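Flagellar hook-associated protein (Burkholderia pseudomallei, PDB 4UT1) probably serves as a structural component of the bacterial flagellum, forming part of the junction between the hook and the filament. Local coordinates at residues 100-105 against 602-607; 111-116 against 595-600; 305-310 against 429-434; 312-317 against 591-596. One frame throughout, in Å; residues are numbered along the deposited sequence.

Contact 1: 100-105 against 602-607. With EDO (1,2-ethanediol), chain B.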
loop_
_atom_site.group_PDB
_atom_site.type_symbol
_atom_site.label_atom_id
_atom_site.label_comp_id
_atom_site.label_asym_id
_atom_site.label_seq_id
_atom_site.Cartn_x
_atom_site.Cartn_y
_atom_site.Cartn_z
ATOM N N ALA A 100 -5.281 -4.106 20.243
ATOM C CA ALA A 100 -6.696 -4.145 20.606
ATOM C C ALA A 100 -7.344 -2.792 20.298
ATOM O O ALA A 100 -8.456 -2.725 19.761
ATOM C CB ALA A 100 -6.875 -4.507 22.075
ATOM N N GLN A 101 -6.637 -1.718 20.647
ATOM C CA GLN A 101 -7.057 -0.362 20.308
ATOM C C GLN A 101 -7.267 -0.202 18.797
ATOM O O GLN A 101 -8.308 0.292 18.356
ATOM C CB GLN A 101 -6.032 0.669 20.807
ATOM C CG GLN A 101 -6.428 2.110 20.493
ATOM C CD GLN A 101 -5.340 3.117 20.815
ATOM O OE1 GLN A 101 -5.387 4.260 20.353
ATOM N NE2 GLN A 101 -4.362 2.705 21.610
ATOM N N LEU A 102 -6.282 -0.619 18.003
ATOM C CA LEU A 102 -6.398 -0.558 16.549
ATOM C C LEU A 102 -7.579 -1.395 16.043
ATOM O O LEU A 102 -8.370 -0.945 15.215
ATOM C CB LEU A 102 -5.092 -1.025 15.891
ATOM C CG LEU A 102 -5.094 -0.998 14.362
ATOM C CD1 LEU A 102 -5.282 0.428 13.825
ATOM C CD2 LEU A 102 -3.824 -1.635 13.809
ATOM N N ASN A 103 -7.699 -2.613 16.555
ATOM C CA ASN A 103 -8.749 -3.528 16.114
ATOM C C ASN A 103 -10.155 -2.979 16.357
ATOM O O ASN A 103 -11.047 -3.092 15.499
ATOM C CB ASN A 103 -8.588 -4.878 16.820
ATOM C CG ASN A 103 -9.485 -5.948 16.232
ATOM O OD1 ASN A 103 -9.572 -6.096 15.007
ATOM N ND2 ASN A 103 -10.172 -6.688 17.097
ATOM N N ASN A 104 -10.347 -2.393 17.530
ATOM C CA ASN A 104 -11.622 -1.802 17.906
ATOM C C ASN A 104 -11.933 -0.642 16.985
ATOM O O ASN A 104 -13.087 -0.422 16.589
ATOM C CB ASN A 104 -11.594 -1.334 19.372
ATOM C CG ASN A 104 -11.537 -2.486 20.354
ATOM O OD1 ASN A 104 -11.806 -3.633 20.000
ATOM N ND2 ASN A 104 -11.199 -2.184 21.605
ATOM N N TYR A 105 -10.891 0.095 16.624
ATOM C CA TYR A 105 -11.053 1.184 15.681
ATOM C C TYR A 105 -11.452 0.686 14.290
ATOM O O TYR A 105 -12.399 1.195 13.705
ATOM C CB TYR A 105 -9.775 2.002 15.555
ATOM C CG TYR A 105 -9.886 2.989 14.424
ATOM C CD1 TYR A 105 -10.587 4.180 14.587
ATOM C CD2 TYR A 105 -9.329 2.717 13.179
ATOM C CE1 TYR A 105 -10.710 5.083 13.546
ATOM C CE2 TYR A 105 -9.449 3.616 12.130
ATOM C CZ TYR A 105 -10.137 4.796 12.323
ATOM O OH TYR A 105 -10.252 5.689 11.284
ATOM N N ASN A 602 -8.612 -8.575 8.942
ATOM C CA ASN A 602 -8.432 -9.859 9.609
ATOM C C ASN A 602 -7.012 -10.059 10.133
ATOM O O ASN A 602 -6.820 -10.754 11.125
ATOM C CB ASN A 602 -8.800 -11.009 8.667
ATOM C CG ASN A 602 -10.299 -11.125 8.457
ATOM O OD1 ASN A 602 -11.083 -10.660 9.275
ATOM N ND2 ASN A 602 -10.702 -11.743 7.348
ATOM N N ALA A 603 -6.026 -9.457 9.474
ATOM C CA ALA A 603 -4.651 -9.514 9.969
ATOM C C ALA A 603 -4.593 -8.854 11.338
ATOM O O ALA A 603 -3.986 -9.376 12.270
ATOM C CB ALA A 603 -3.675 -8.834 9.004
ATOM N N ILE A 604 -5.240 -7.702 11.456
ATOM C CA ILE A 604 -5.290 -6.999 12.730
ATOM C C ILE A 604 -6.094 -7.804 13.760
ATOM O O ILE A 604 -5.667 -7.976 14.913
ATOM C CB ILE A 604 -5.896 -5.587 12.567
ATOM C CG1 ILE A 604 -5.013 -4.746 11.635
ATOM C CG2 ILE A 604 -6.075 -4.916 13.947
ATOM C CD1 ILE A 604 -5.662 -3.485 11.073
ATOM N N GLY A 605 -7.250 -8.311 13.346
ATOM C CA GLY A 605 -8.105 -9.072 14.241
ATOM C C GLY A 605 -7.461 -10.335 14.783
ATOM O O GLY A 605 -7.598 -10.661 15.963
ATOM N N ASN A 606 -6.745 -11.041 13.917
ATOM C CA ASN A 606 -6.102 -12.284 14.294
ATOM C C ASN A 606 -4.946 -12.014 15.245
ATOM O O ASN A 606 -4.723 -12.771 16.187
ATOM C CB ASN A 606 -5.614 -13.040 13.055
ATOM C CG ASN A 606 -6.756 -13.531 12.192
ATOM O OD1 ASN A 606 -7.899 -13.564 12.632
ATOM N ND2 ASN A 606 -6.453 -13.906 10.957
ATOM N N ALA A 607 -4.232 -10.918 15.009
ATOM C CA ALA A 607 -3.144 -10.510 15.907
ATOM C C ALA A 607 -3.696 -10.257 17.307
ATOM O O ALA A 607 -3.147 -10.732 18.301
ATOM C CB ALA A 607 -2.456 -9.271 15.377
HETATM C C1 EDO B . -6.552 -16.594 16.911
HETATM O O1 EDO B . -5.800 -15.688 16.087
HETATM C C2 EDO B . -5.565 -17.528 17.607
HETATM O O2 EDO B . -6.133 -18.840 17.733
#
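Ile604 meets Leu102 and Asn103 where helix 593-630 crosses helix 80-106; the short segments run obliquely antiparallel (137° between their N-to-C directions), with axes 9.1 Å apart at their closest. Its two branches divide the work. CG2, anti to the backbone N, lies against the backbone of the other helix, 3.7 Å from Asn103 CA, and also touches Asn103 CB. The longer branch reaches to the neighbouring leucine, with Ile604 CD1 3.8 Å from Leu102 CD2, the two side chains crossing at about a right angle. Asn103 takes a different route: its CG is anti to the backbone N (chi1 -170°), and the amide oxygen comes over the bare backbone of Gly605, OD1 standing 3.4 Å from Gly605 CA. That glycine is also the point of nearest backbone approach, Gly605 CA lying 5.9 Å from Asn103 CA. Tyr158 and Leu161 of helix 134-193 and Thr299 of helix 287-322 pack on Leu102, while Ala303 of the latter helix meets Ile604, so the pair belongs to the helical bundle. No hydrogen bond joins the two segments; cohesion comes from the aliphatic branches together with the van der Waals contact of the Asn103 amide on Gly605.

Contact 2: 111-116 against 595-600. With EDO (1,2-ethanediol), chain P.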
loop_
_atom_site.group_PDB
_atom_site.type_symbol
_atom_site.label_atom_id
_atom_site.label_comp_id
_atom_site.label_asym_id
_atom_site.label_seq_id
_atom_site.Cartn_x
_atom_site.Cartn_y
_atom_site.Cartn_z
ATOM N N ALA A 111 -17.380 -4.238 6.685
ATOM C CA ALA A 111 -18.057 -2.962 6.899
ATOM C C ALA A 111 -17.106 -1.794 6.649
ATOM O O ALA A 111 -16.053 -1.961 6.027
ATOM C CB ALA A 111 -18.627 -2.885 8.317
ATOM N N GLY A 112 -17.483 -0.617 7.144
ATOM C CA GLY A 112 -16.627 0.552 7.058
ATOM C C GLY A 112 -16.217 0.859 5.630
ATOM O O GLY A 112 -17.055 0.952 4.737
ATOM N N ILE A 113 -14.916 0.990 5.409
ATOM C CA ILE A 113 -14.403 1.348 4.097
ATOM C C ILE A 113 -14.829 0.351 3.007
ATOM O O ILE A 113 -15.061 0.740 1.869
ATOM C CB ILE A 113 -12.867 1.481 4.141
ATOM C CG1 ILE A 113 -12.493 2.815 4.813
ATOM C CG2 ILE A 113 -12.282 1.378 2.733
ATOM C CD1 ILE A 113 -11.125 2.849 5.458
ATOM N N ALA A 114 -14.955 -0.929 3.354
ATOM C CA ALA A 114 -15.415 -1.912 2.367
ATOM C C ALA A 114 -16.835 -1.577 1.906
ATOM O O ALA A 114 -17.165 -1.679 0.716
ATOM C CB ALA A 114 -15.359 -3.322 2.939
ATOM N N THR A 115 -17.670 -1.154 2.842
ATOM C CA THR A 115 -19.034 -0.777 2.497
ATOM C C THR A 115 -19.053 0.494 1.652
ATOM O O THR A 115 -19.818 0.585 0.705
ATOM C CB THR A 115 -19.907 -0.572 3.746
ATOM O OG1 THR A 115 -20.140 -1.841 4.366
ATOM C CG2 THR A 115 -21.239 0.032 3.352
ATOM N N ALA A 116 -18.215 1.468 2.004
ATOM C CA ALA A 116 -18.138 2.714 1.237
ATOM C C ALA A 116 -17.700 2.432 -0.204
ATOM O O ALA A 116 -18.194 3.053 -1.144
ATOM C CB ALA A 116 -17.182 3.702 1.894
ATOM N N GLY A 595 -12.306 -7.624 -0.931
ATOM C CA GLY A 595 -11.659 -8.844 -0.489
ATOM C C GLY A 595 -10.324 -8.526 0.162
ATOM O O GLY A 595 -9.961 -9.113 1.182
ATOM N N ALA A 596 -9.595 -7.585 -0.427
ATOM C CA ALA A 596 -8.314 -7.156 0.133
ATOM C C ALA A 596 -8.532 -6.406 1.442
ATOM O O ALA A 596 -7.776 -6.578 2.390
ATOM C CB ALA A 596 -7.560 -6.291 -0.862
ATOM N N TYR A 597 -9.578 -5.587 1.502
ATOM C CA TYR A 597 -9.943 -4.923 2.759
ATOM C C TYR A 597 -10.204 -5.920 3.885
ATOM O O TYR A 597 -9.809 -5.690 5.032
ATOM C CB TYR A 597 -11.185 -4.050 2.584
ATOM C CG TYR A 597 -11.511 -3.231 3.814
ATOM C CD1 TYR A 597 -10.811 -2.062 4.092
ATOM C CD2 TYR A 597 -12.500 -3.632 4.706
ATOM C CE1 TYR A 597 -11.094 -1.317 5.206
ATOM C CE2 TYR A 597 -12.793 -2.877 5.831
ATOM C CZ TYR A 597 -12.087 -1.722 6.070
ATOM O OH TYR A 597 -12.353 -0.967 7.186
ATOM N N ALA A 598 -10.895 -7.010 3.568
ATOM C CA ALA A 598 -11.198 -8.018 4.582
ATOM C C ALA A 598 -9.919 -8.679 5.108
ATOM O O ALA A 598 -9.806 -8.969 6.296
ATOM C CB ALA A 598 -12.153 -9.064 4.027
ATOM N N GLY A 599 -8.955 -8.909 4.225
ATOM C CA GLY A 599 -7.676 -9.465 4.639
ATOM C C GLY A 599 -6.915 -8.515 5.548
ATOM O O GLY A 599 -6.310 -8.933 6.532
ATOM N N TYR A 600 -6.956 -7.230 5.219
ATOM C CA TYR A 600 -6.263 -6.211 5.999
ATOM C C TYR A 600 -6.852 -6.140 7.412
ATOM O O TYR A 600 -6.119 -6.061 8.407
ATOM C CB TYR A 600 -6.341 -4.856 5.264
ATOM C CG TYR A 600 -6.614 -3.650 6.127
ATOM C CD1 TYR A 600 -5.571 -2.953 6.729
ATOM C CD2 TYR A 600 -7.910 -3.190 6.324
ATOM C CE1 TYR A 600 -5.813 -1.863 7.514
ATOM C CE2 TYR A 600 -8.163 -2.092 7.114
ATOM C CZ TYR A 600 -7.111 -1.429 7.703
ATOM O OH TYR A 600 -7.352 -0.330 8.483
HETATM C C1 EDO P . -11.811 1.804 9.515
HETATM O O1 EDO P . -12.713 1.855 8.395
HETATM C C2 EDO P . -10.358 1.811 9.041
HETATM O O2 EDO P . -10.015 0.607 8.319
#
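A chi1 of -174° turns the Tyr597 ring away from its own backbone N and across to residues 111-114, while Ile113, with CG2 anti to the backbone N and CG1 beside it (chi1 -76°), presents its branch point to the same ring. Ile113 CB lies 3.5 Å from Tyr597 CE1, approaching obliquely, and the two side chains cross at about a right angle. On the ring's other side edge Ala114 CB lies 3.4 Å from Tyr597 CD2, and the backbone N of Ala114 sits over the centre of one ring face, 3.8 Å above the plane. Ala111 O comes obliquely to CE2. The ring therefore fits against the first turn of helix 113-129, which Gly112 precedes as N-cap residue, its positive phi by itself favouring glycine. This is helix-to-helix packing within the bundle: Gln150 and Leu151 of helix 134-193 touch Ile113, and Leu310 of helix 287-322 touches Tyr597. A bound 1,2-ethanediol, probably from the crystallisation liquor, bridges two phenols through one oxygen: O2 is hydrogen-bonded to Tyr597 OH at 3.0 Å and to Tyr600 OH at 2.8 Å, near the plane of both rings. Tyr600 OH is also hydrogen-bonded to Tyr158 OH.

Contact 3: 305-310 against 429-434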
loop_
_atom_site.group_PDB
_atom_site.type_symbol
_atom_site.label_atom_id
_atom_site.label_comp_id
_atom_site.label_asym_id
_atom_site.label_seq_id
_atom_site.Cartn_x
_atom_site.Cartn_y
_atom_site.Cartn_z
ATOM N N ALA A 305 0.135 0.479 5.256
ATOM C CA ALA A 305 0.610 0.243 3.896
ATOM C C ALA A 305 -0.438 -0.526 3.098
ATOM O O ALA A 305 -0.639 -0.286 1.898
ATOM C CB ALA A 305 1.939 -0.522 3.904
ATOM N N GLN A 306 -1.077 -1.486 3.754
ATOM C CA GLN A 306 -2.125 -2.275 3.103
ATOM C C GLN A 306 -3.368 -1.454 2.794
ATOM O O GLN A 306 -3.937 -1.561 1.701
ATOM C CB GLN A 306 -2.489 -3.477 3.981
ATOM C CG GLN A 306 -1.336 -4.476 4.123
ATOM C CD GLN A 306 -1.500 -5.401 5.317
ATOM O OE1 GLN A 306 -2.609 -5.596 5.827
ATOM N NE2 GLN A 306 -0.394 -5.964 5.779
ATOM N N LEU A 307 -3.815 -0.650 3.748
ATOM C CA LEU A 307 -5.009 0.143 3.530
ATOM C C LEU A 307 -4.698 1.242 2.521
ATOM O O LEU A 307 -5.520 1.568 1.690
ATOM C CB LEU A 307 -5.532 0.738 4.835
ATOM C CG LEU A 307 -6.809 1.569 4.692
ATOM C CD1 LEU A 307 -7.962 0.736 4.123
ATOM C CD2 LEU A 307 -7.195 2.183 6.025
ATOM N N GLY A 308 -3.494 1.796 2.588
ATOM C CA GLY A 308 -3.061 2.765 1.595
ATOM C C GLY A 308 -3.052 2.180 0.196
ATOM O O GLY A 308 -3.395 2.853 -0.793
ATOM N N ALA A 309 -2.672 0.911 0.110
ATOM C CA ALA A 309 -2.627 0.227 -1.181
ATOM C C ALA A 309 -4.021 0.121 -1.791
ATOM O O ALA A 309 -4.174 0.261 -3.005
ATOM C CB ALA A 309 -1.997 -1.167 -1.034
ATOM N N LEU A 310 -5.036 -0.111 -0.956
ATOM C CA LEU A 310 -6.410 -0.145 -1.458
ATOM C C LEU A 310 -6.824 1.198 -2.059
ATOM O O LEU A 310 -7.420 1.242 -3.139
ATOM C CB LEU A 310 -7.391 -0.537 -0.355
ATOM C CG LEU A 310 -7.165 -1.899 0.300
ATOM C CD1 LEU A 310 -8.361 -2.244 1.186
ATOM C CD2 LEU A 310 -6.904 -2.983 -0.747
ATOM N N GLY A 429 1.296 6.936 2.705
ATOM C CA GLY A 429 0.765 8.288 2.595
ATOM C C GLY A 429 -0.424 8.503 1.680
ATOM O O GLY A 429 -0.933 9.625 1.558
ATOM N N ALA A 430 -0.881 7.442 1.028
ATOM C CA ALA A 430 -1.975 7.575 0.080
ATOM C C ALA A 430 -3.259 8.049 0.757
ATOM O O ALA A 430 -4.080 8.725 0.132
ATOM C CB ALA A 430 -2.214 6.256 -0.634
ATOM N N LEU A 431 -3.424 7.688 2.022
ATOM C CA LEU A 431 -4.639 8.033 2.760
ATOM C C LEU A 431 -4.740 9.522 3.046
ATOM O O LEU A 431 -5.821 10.104 2.940
ATOM C CB LEU A 431 -4.705 7.263 4.078
ATOM C CG LEU A 431 -4.644 5.736 4.016
ATOM C CD1 LEU A 431 -4.753 5.140 5.415
ATOM C CD2 LEU A 431 -5.738 5.198 3.069
ATOM N N ASP A 432 -3.625 10.130 3.447
ATOM C CA ASP A 432 -3.654 11.513 3.918
ATOM C C ASP A 432 -3.944 12.476 2.780
ATOM O O ASP A 432 -4.498 13.550 3.006
ATOM C CB ASP A 432 -2.329 11.895 4.602
ATOM C CG ASP A 432 -2.121 11.187 5.924
ATOM O OD1 ASP A 432 -3.096 11.043 6.696
ATOM O OD2 ASP A 432 -0.966 10.786 6.202
ATOM N N GLY A 433 -3.574 12.086 1.563
ATOM C CA GLY A 433 -3.811 12.902 0.389
ATOM C C GLY A 433 -5.000 12.476 -0.460
ATOM O O GLY A 433 -5.307 13.133 -1.450
ATOM N N PHE A 434 -5.679 11.398 -0.068
ATOM C CA PHE A 434 -6.809 10.890 -0.858
ATOM C C PHE A 434 -7.898 11.943 -1.010
ATOM O O PHE A 434 -8.397 12.475 -0.021
ATOM C CB PHE A 434 -7.411 9.629 -0.219
ATOM C CG PHE A 434 -8.416 8.937 -1.100
ATOM C CD1 PHE A 434 -9.760 9.297 -1.068
ATOM C CD2 PHE A 434 -8.015 7.940 -1.971
ATOM C CE1 PHE A 434 -10.696 8.669 -1.914
ATOM C CE2 PHE A 434 -8.943 7.308 -2.806
ATOM C CZ PHE A 434 -10.284 7.675 -2.761
#
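Leu431 reaches across to Leu307 and Gly308 with both methyls in use. Its CG is anti to the carbonyl carbon (chi1 -57°), and from there the fork spreads over one side of helix 287-322. CD1 goes to the neighbouring leucine, 3.9 Å from Leu307 CD2, whereas CD2 settles on the main chain, 3.9 Å from Gly308 CA and close to Leu307 O. Leu307 has the other common leucine shape, CG anti to the backbone N (chi1 -179°), and meets its partner at about a right angle, so that its CG comes near both Leu431 methyls while CD2 touches one. The short, weakly bonded helix at about 430-433 thus packs on helix 287-322 of the helical bundle, shortly after strand 421-425, which lies between 343-346 and 371-375 in an antiparallel sheet. At Gly308, which has no side chain, the backbones come nearest, 5.2 Å between its CA and Ala430 CA. Ala430 CB points toward helix 287-322 and lies 3.6 Å from Gly308 O. Helix 134-193 also packs here, Leu151 touching Leu431 and Ala154 touching Leu307. Thr427, just before residues 429-434, is hydrogen-bonded through OG1 to Ala305 O.

Contact 4: 312-317 against 591-596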
loop_
_atom_site.group_PDB
_atom_site.type_symbol
_atom_site.label_atom_id
_atom_site.label_comp_id
_atom_site.label_asym_id
_atom_site.label_seq_id
_atom_site.Cartn_x
_atom_site.Cartn_y
_atom_site.Cartn_z
ATOM N N VAL A 312 -4.904 3.507 -3.360
ATOM C CA VAL A 312 -4.190 3.719 -4.601
ATOM C C VAL A 312 -4.827 2.895 -5.715
ATOM O O VAL A 312 -5.087 3.405 -6.783
ATOM C CB VAL A 312 -2.697 3.362 -4.489
ATOM C CG1 VAL A 312 -2.044 3.353 -5.875
ATOM C CG2 VAL A 312 -1.978 4.335 -3.567
ATOM N N SER A 313 -5.075 1.621 -5.454
ATOM C CA SER A 313 -5.646 0.770 -6.480
ATOM C C SER A 313 -7.032 1.269 -6.879
ATOM O O SER A 313 -7.361 1.290 -8.053
ATOM C CB SER A 313 -5.727 -0.681 -6.007
ATOM O OG SER A 313 -6.219 -1.499 -7.054
ATOM N N PHE A 314 -7.846 1.659 -5.897
ATOM C CA PHE A 314 -9.176 2.190 -6.179
ATOM C C PHE A 314 -9.107 3.434 -7.072
ATOM O O PHE A 314 -9.747 3.495 -8.112
ATOM C CB PHE A 314 -9.917 2.520 -4.866
ATOM C CG PHE A 314 -11.155 3.363 -5.058
ATOM C CD1 PHE A 314 -11.074 4.751 -5.075
ATOM C CD2 PHE A 314 -12.404 2.770 -5.224
ATOM C CE1 PHE A 314 -12.205 5.526 -5.249
ATOM C CE2 PHE A 314 -13.545 3.546 -5.392
ATOM C CZ PHE A 314 -13.446 4.923 -5.412
ATOM N N ALA A 315 -8.334 4.427 -6.650
ATOM C CA ALA A 315 -8.183 5.657 -7.418
ATOM C C ALA A 315 -7.662 5.379 -8.831
ATOM O O ALA A 315 -8.190 5.911 -9.803
ATOM C CB ALA A 315 -7.258 6.629 -6.687
ATOM N N SER A 316 -6.644 4.532 -8.939
ATOM C CA SER A 316 -6.032 4.254 -10.223
ATOM C C SER A 316 -7.026 3.586 -11.174
ATOM O O SER A 316 -7.127 3.960 -12.336
ATOM C CB SER A 316 -4.795 3.372 -10.051
ATOM O OG SER A 316 -3.753 4.091 -9.405
ATOM N N GLN A 317 -7.741 2.590 -10.674
ATOM C CA GLN A 317 -8.741 1.894 -11.488
ATOM C C GLN A 317 -9.877 2.789 -11.949
ATOM O O GLN A 317 -10.325 2.696 -13.093
ATOM C CB GLN A 317 -9.341 0.723 -10.727
ATOM C CG GLN A 317 -8.438 -0.462 -10.602
ATOM C CD GLN A 317 -9.129 -1.596 -9.892
ATOM O OE1 GLN A 317 -9.907 -2.328 -10.495
ATOM N NE2 GLN A 317 -8.881 -1.727 -8.595
ATOM N N THR A 591 -7.366 -11.006 -5.682
ATOM C CA THR A 591 -8.443 -10.537 -4.811
ATOM C C THR A 591 -8.945 -9.147 -5.188
ATOM O O THR A 591 -8.210 -8.333 -5.748
ATOM C CB THR A 591 -8.010 -10.521 -3.327
ATOM O OG1 THR A 591 -7.365 -9.278 -3.026
ATOM C CG2 THR A 591 -7.067 -11.684 -3.026
ATOM N N THR A 592 -10.210 -8.897 -4.871
ATOM C CA THR A 592 -10.860 -7.622 -5.144
ATOM C C THR A 592 -10.510 -6.600 -4.063
ATOM O O THR A 592 -9.838 -6.928 -3.088
ATOM C CB THR A 592 -12.384 -7.772 -5.200
ATOM O OG1 THR A 592 -12.872 -8.071 -3.888
ATOM C CG2 THR A 592 -12.782 -8.900 -6.143
ATOM N N LEU A 593 -10.959 -5.364 -4.251
ATOM C CA LEU A 593 -10.704 -4.310 -3.279
ATOM C C LEU A 593 -11.309 -4.656 -1.917
ATOM O O LEU A 593 -10.654 -4.510 -0.885
ATOM C CB LEU A 593 -11.256 -2.973 -3.786
ATOM C CG LEU A 593 -10.576 -2.380 -5.019
ATOM C CD1 LEU A 593 -11.335 -1.175 -5.542
ATOM C CD2 LEU A 593 -9.155 -2.000 -4.684
ATOM N N THR A 594 -12.555 -5.113 -1.911
ATOM C CA THR A 594 -13.239 -5.410 -0.654
ATOM C C THR A 594 -12.704 -6.703 -0.062
ATOM O O THR A 594 -12.631 -6.856 1.160
ATOM C CB THR A 594 -14.765 -5.519 -0.839
ATOM O OG1 THR A 594 -15.045 -6.477 -1.860
ATOM C CG2 THR A 594 -15.349 -4.172 -1.236
ATOM N N GLY A 595 -12.306 -7.624 -0.931
ATOM C CA GLY A 595 -11.659 -8.844 -0.489
ATOM C C GLY A 595 -10.324 -8.526 0.162
ATOM O O GLY A 595 -9.961 -9.113 1.182
ATOM N N ALA A 596 -9.595 -7.585 -0.427
ATOM C CA ALA A 596 -8.314 -7.156 0.133
ATOM C C ALA A 596 -8.532 -6.406 1.442
ATOM O O ALA A 596 -7.776 -6.578 2.390
ATOM C CB ALA A 596 -7.560 -6.291 -0.862
#
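Leu593, in the first turn of helix 593-630, puts its two methyls among Ser313, Phe314 and Gln317 of helix 287-322 and makes every close contact between the segments. With CG anti to the carbonyl carbon (chi1 -67°), its fork faces the other helix. CD2 lies 3.8 Å from Ser313 OG and beside Ser313 CB. CD1 turns to the aromatic residue, 4.0 Å from Phe314 CB, and stands at the ring edge near its plane, while the ring itself leads away to meet Phe337 and Tyr120 edge-to-face. From the opposite direction comes Gln317, whose amide nitrogen NE2 lies 3.9 Å from Leu593 CD2. That amide is steadied within its own helix by two weak hydrogen bonds, one to Ser313 O and one to Ser313 OG, the latter 3.1 Å from NE2. Around this buried cluster the fit is looser. The nearest backbones stay 7.3 Å apart, between Phe314 CA and Leu593 CA, and the partly exposed Thr591, Thr592 and Thr594 have no contact with residues 312-317. Thr592 instead caps its own helix: its OG1 accepts from Gly595 N at 3.0 Å with an N-H...O angle of 155°. The hydroxyl of Ser313 is engaged outside the pair, with Thr364 O and Thr585 OG1, and Phe121 of helix 113-129 also packs on Leu593. With the serine hydroxyl satisfied there and NE2 weakly bonded to Ser313 within its own helix, neither bonds across; the link between the segments is van der Waals contact.

Overall arrangement
From the N terminus, the first modelled helix, 80-106, is joined by contact 1 to the last modelled helix, 593-630, closing the longest loop, which encloses the other three contacts. Helix 113-129 follows, and contact 2 ties its start to an earlier part of the same last helix. Helix 287-322 then supplies both 305-310 and 312-317. Contact 3 closes a loop at 429-434, just after strand 421-425, and lies wholly within the loop of contact 2; contact 4 reaches the start of helix 593-630, so contacts 3 and 4 cross. Contacts 2 and 4 share Gly595 and Ala596, while Leu310 packs on Ala596, binding the three inner contacts into one core.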